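Long-range contact in mandelate racemase/muconate lactonizing enzyme-like protein (Rubrobacter xylanophilus DSM 9941, PDB 3CYJ), which belongs to the enolase superfamily, pairing an antiparallel sheet-and-helix N-terminal domain with a barrel domain that holds a sodium ion: residues V39-T52 and A104-L116. Numbering follows the deposited sequence.
Sequences VEAHGGGRKGLGYT and AVDIALWDLKARL
Gly-48 and Gly-50 bring the edge strand 46-52 almost onto the backbone of helix 104-116: the CA atoms of Gly-48 and Leu-112 are 3.8 Å apart, those of Gly-50 and Ala-108 3.9 Å. With no side chain at either glycine, the helix backbone lies directly against them. Gly-50 CA also makes a CA-H...O contact to Ala-104 O (3.5 Å), with Ile-107 CG2 packed against the same carbon. Between the glycines, Leu-49 N donates a nearly straight hydrogen bond (2.7 Å, 173°) to the anti lone pair of Asp-111 OD2. With CG anti to the backbone N (chi1 -164°), Asp-111 lies alongside Leu-49; its carboxylate sits at the guanidinium edge of Arg-115 in a salt bridge, and OD1 is also bonded by Leu-350 N. On the hairpin's other strand, Val-39 CG2 meets Ala-104 CB (3.8 Å). Toward the exposed type I' turn the backbones part (Arg-46 and Leu-116 CA atoms 6.3 Å) and side chains bridge the gap, Leu-116 CD2 lying 3.6 Å from Arg-46 CG. The helix runs along one face of this N-terminal-domain hairpin, roughly antiparallel to strand 46-52 (151°); strand 8-26 continues the sheet beyond 33-43, and helix 78-88 flanks Val-105 and Trp-110.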
# COMPACT_ATOMS: atom_id res chain seq x y z
N VAL A 39 -2.75 -37.93 -26.39
CA VAL A 39 -1.39 -38.43 -26.38
C VAL A 39 -1.37 -39.84 -25.78
O VAL A 39 -2.04 -40.11 -24.74
CB VAL A 39 -0.44 -37.46 -25.59
CG1 VAL A 39 1.00 -37.99 -25.49
CG2 VAL A 39 -0.48 -36.05 -26.21
N GLU A 40 -0.64 -40.73 -26.44
CA GLU A 40 -0.39 -42.03 -25.83
C GLU A 40 1.07 -42.24 -25.64
O GLU A 40 1.88 -42.09 -26.60
CB GLU A 40 -1.02 -43.19 -26.60
CG GLU A 40 -2.53 -43.02 -26.76
CD GLU A 40 -3.19 -44.29 -27.29
OE1 GLU A 40 -2.41 -45.13 -27.81
OE2 GLU A 40 -4.45 -44.47 -27.20
N ALA A 41 1.39 -42.56 -24.38
CA ALA A 41 2.77 -42.82 -23.99
C ALA A 41 2.98 -44.31 -23.76
O ALA A 41 2.30 -44.93 -22.92
CB ALA A 41 3.15 -42.05 -22.75
N HIS A 42 3.95 -44.85 -24.51
CA HIS A 42 4.27 -46.27 -24.51
C HIS A 42 5.57 -46.43 -23.80
O HIS A 42 6.53 -45.73 -24.15
CB HIS A 42 4.48 -46.75 -25.95
CG HIS A 42 3.21 -46.84 -26.73
ND1 HIS A 42 2.66 -45.75 -27.38
CD2 HIS A 42 2.34 -47.86 -26.92
CE1 HIS A 42 1.52 -46.10 -27.95
NE2 HIS A 42 1.30 -47.38 -27.68
N GLY A 43 5.60 -47.32 -22.80
CA GLY A 43 6.86 -47.59 -22.13
C GLY A 43 6.75 -48.72 -21.15
O GLY A 43 5.66 -49.03 -20.69
N GLY A 44 7.88 -49.37 -20.86
CA GLY A 44 7.98 -50.51 -19.92
C GLY A 44 6.92 -51.60 -20.07
O GLY A 44 6.59 -52.26 -19.07
N GLY A 45 6.39 -51.80 -21.29
CA GLY A 45 5.34 -52.79 -21.53
C GLY A 45 3.90 -52.31 -21.32
O GLY A 45 2.93 -53.04 -21.60
N ARG A 46 3.75 -51.08 -20.83
CA ARG A 46 2.43 -50.48 -20.66
C ARG A 46 2.17 -49.25 -21.58
O ARG A 46 3.07 -48.81 -22.33
CB ARG A 46 2.18 -50.14 -19.17
CG ARG A 46 2.39 -51.34 -18.21
CD ARG A 46 1.21 -52.30 -18.31
NE ARG A 46 0.92 -53.05 -17.08
CZ ARG A 46 -0.16 -53.83 -16.92
NH1 ARG A 46 -1.03 -53.99 -17.92
NH2 ARG A 46 -0.37 -54.44 -15.76
N LYS A 47 0.96 -48.72 -21.50
CA LYS A 47 0.59 -47.50 -22.24
C LYS A 47 -0.30 -46.49 -21.47
O LYS A 47 -1.37 -46.80 -20.97
CB LYS A 47 0.01 -47.86 -23.59
CG LYS A 47 -1.12 -46.95 -24.09
CD LYS A 47 -1.49 -47.29 -25.54
CE LYS A 47 -2.65 -48.31 -25.67
NZ LYS A 47 -3.96 -47.85 -25.05
N GLY A 48 0.18 -45.27 -21.34
CA GLY A 48 -0.62 -44.25 -20.67
C GLY A 48 -1.31 -43.35 -21.69
O GLY A 48 -0.83 -43.11 -22.82
N LEU A 49 -2.46 -42.85 -21.31
CA LEU A 49 -3.01 -41.80 -22.12
C LEU A 49 -3.38 -40.51 -21.34
O LEU A 49 -3.72 -40.55 -20.15
CB LEU A 49 -4.09 -42.34 -23.06
CG LEU A 49 -5.55 -42.13 -22.75
CD1 LEU A 49 -6.33 -43.47 -23.14
CD2 LEU A 49 -5.64 -41.71 -21.29
N GLY A 50 -3.24 -39.39 -22.04
CA GLY A 50 -3.60 -38.07 -21.55
C GLY A 50 -4.21 -37.31 -22.72
O GLY A 50 -3.95 -37.67 -23.88
N TYR A 51 -5.02 -36.29 -22.43
CA TYR A 51 -5.59 -35.50 -23.51
C TYR A 51 -5.75 -34.03 -23.12
O TYR A 51 -5.61 -33.67 -21.95
CB TYR A 51 -6.95 -36.07 -23.94
CG TYR A 51 -7.96 -36.16 -22.79
CD1 TYR A 51 -8.81 -35.11 -22.56
CD2 TYR A 51 -8.04 -37.30 -21.94
CE1 TYR A 51 -9.73 -35.14 -21.54
CE2 TYR A 51 -8.97 -37.34 -20.87
CZ TYR A 51 -9.82 -36.24 -20.70
OH TYR A 51 -10.79 -36.17 -19.71
N THR A 52 -6.07 -33.18 -24.10
CA THR A 52 -6.45 -31.81 -23.79
C THR A 52 -7.54 -31.46 -24.78
O THR A 52 -7.77 -32.24 -25.71
CB THR A 52 -5.21 -30.82 -23.86
OG1 THR A 52 -5.55 -29.55 -23.29
CG2 THR A 52 -4.67 -30.67 -25.32
N ALA A 104 -1.35 -32.41 -21.72
CA ALA A 104 -1.75 -33.68 -22.32
C ALA A 104 -0.63 -34.70 -22.15
O ALA A 104 -0.89 -35.82 -21.76
CB ALA A 104 -2.05 -33.49 -23.83
N VAL A 105 0.60 -34.30 -22.46
CA VAL A 105 1.74 -35.19 -22.31
C VAL A 105 1.99 -35.60 -20.83
O VAL A 105 2.23 -36.77 -20.54
CB VAL A 105 2.99 -34.58 -22.88
CG1 VAL A 105 4.18 -35.50 -22.63
CG2 VAL A 105 2.85 -34.38 -24.37
N ASP A 106 1.89 -34.65 -19.91
CA ASP A 106 2.07 -34.92 -18.50
C ASP A 106 1.03 -35.93 -17.93
O ASP A 106 1.35 -36.73 -17.08
CB ASP A 106 2.01 -33.61 -17.72
CG ASP A 106 2.24 -33.82 -16.22
OD1 ASP A 106 3.41 -33.93 -15.77
OD2 ASP A 106 1.23 -33.83 -15.49
N ILE A 107 -0.21 -35.82 -18.38
CA ILE A 107 -1.27 -36.67 -17.93
C ILE A 107 -1.03 -38.07 -18.45
O ILE A 107 -1.25 -39.05 -17.74
CB ILE A 107 -2.63 -36.15 -18.44
CG1 ILE A 107 -2.94 -34.76 -17.84
CG2 ILE A 107 -3.74 -37.13 -18.15
CD1 ILE A 107 -4.04 -34.07 -18.56
N ALA A 108 -0.56 -38.17 -19.69
CA ALA A 108 -0.21 -39.44 -20.29
C ALA A 108 0.95 -40.11 -19.53
O ALA A 108 0.91 -41.30 -19.26
CB ALA A 108 0.12 -39.27 -21.82
N LEU A 109 1.99 -39.35 -19.21
CA LEU A 109 3.10 -39.86 -18.43
C LEU A 109 2.73 -40.35 -17.00
O LEU A 109 3.32 -41.31 -16.50
CB LEU A 109 4.19 -38.81 -18.33
CG LEU A 109 4.79 -38.39 -19.69
CD1 LEU A 109 5.96 -37.42 -19.49
CD2 LEU A 109 5.24 -39.60 -20.45
N TRP A 110 1.78 -39.67 -16.37
CA TRP A 110 1.32 -40.06 -15.05
C TRP A 110 0.42 -41.29 -15.16
O TRP A 110 0.54 -42.21 -14.34
CB TRP A 110 0.56 -38.93 -14.35
CG TRP A 110 1.44 -38.00 -13.54
CD1 TRP A 110 1.84 -36.70 -13.87
CD2 TRP A 110 2.00 -38.28 -12.24
NE1 TRP A 110 2.63 -36.20 -12.87
CE2 TRP A 110 2.75 -37.13 -11.86
CE3 TRP A 110 1.97 -39.39 -11.38
CZ2 TRP A 110 3.44 -37.07 -10.63
CZ3 TRP A 110 2.67 -39.33 -10.15
CH2 TRP A 110 3.38 -38.17 -9.78
N ASP A 111 -0.48 -41.28 -16.15
CA ASP A 111 -1.26 -42.49 -16.49
C ASP A 111 -0.30 -43.68 -16.69
O ASP A 111 -0.45 -44.74 -16.08
CB ASP A 111 -2.11 -42.29 -17.73
CG ASP A 111 -3.22 -43.39 -17.87
OD1 ASP A 111 -3.77 -43.87 -16.84
OD2 ASP A 111 -3.56 -43.76 -19.01
N LEU A 112 0.70 -43.49 -17.53
CA LEU A 112 1.71 -44.52 -17.70
C LEU A 112 2.37 -44.93 -16.38
O LEU A 112 2.52 -46.11 -16.12
CB LEU A 112 2.76 -44.08 -18.74
CG LEU A 112 3.87 -45.10 -19.03
CD1 LEU A 112 3.24 -46.39 -19.68
CD2 LEU A 112 5.09 -44.47 -19.84
N LYS A 113 2.83 -43.98 -15.56
CA LYS A 113 3.44 -44.36 -14.29
C LYS A 113 2.46 -45.20 -13.44
O LYS A 113 2.83 -46.21 -12.91
CB LYS A 113 3.97 -43.15 -13.51
CG LYS A 113 4.66 -43.52 -12.15
CD LYS A 113 4.68 -42.37 -11.11
CE LYS A 113 5.72 -42.60 -9.97
NZ LYS A 113 5.46 -41.76 -8.72
N ALA A 114 1.20 -44.79 -13.35
CA ALA A 114 0.24 -45.45 -12.49
C ALA A 114 0.03 -46.92 -12.92
O ALA A 114 0.05 -47.84 -12.07
CB ALA A 114 -1.08 -44.66 -12.49
N ARG A 115 -0.18 -47.11 -14.23
CA ARG A 115 -0.24 -48.41 -14.93
C ARG A 115 0.98 -49.31 -14.72
O ARG A 115 0.80 -50.49 -14.42
CB ARG A 115 -0.57 -48.24 -16.42
CG ARG A 115 -2.02 -47.87 -16.61
CD ARG A 115 -2.35 -47.33 -17.98
NE ARG A 115 -3.76 -46.90 -18.09
CZ ARG A 115 -4.81 -47.73 -18.21
NH1 ARG A 115 -4.64 -49.04 -18.19
NH2 ARG A 115 -6.04 -47.25 -18.33
N LEU A 116 2.19 -48.77 -14.82
CA LEU A 116 3.41 -49.53 -14.51
C LEU A 116 3.44 -50.01 -13.07
O LEU A 116 4.07 -51.02 -12.74
CB LEU A 116 4.69 -48.73 -14.78
CG LEU A 116 5.08 -48.41 -16.22
CD1 LEU A 116 6.23 -47.37 -16.22
CD2 LEU A 116 5.43 -49.72 -17.01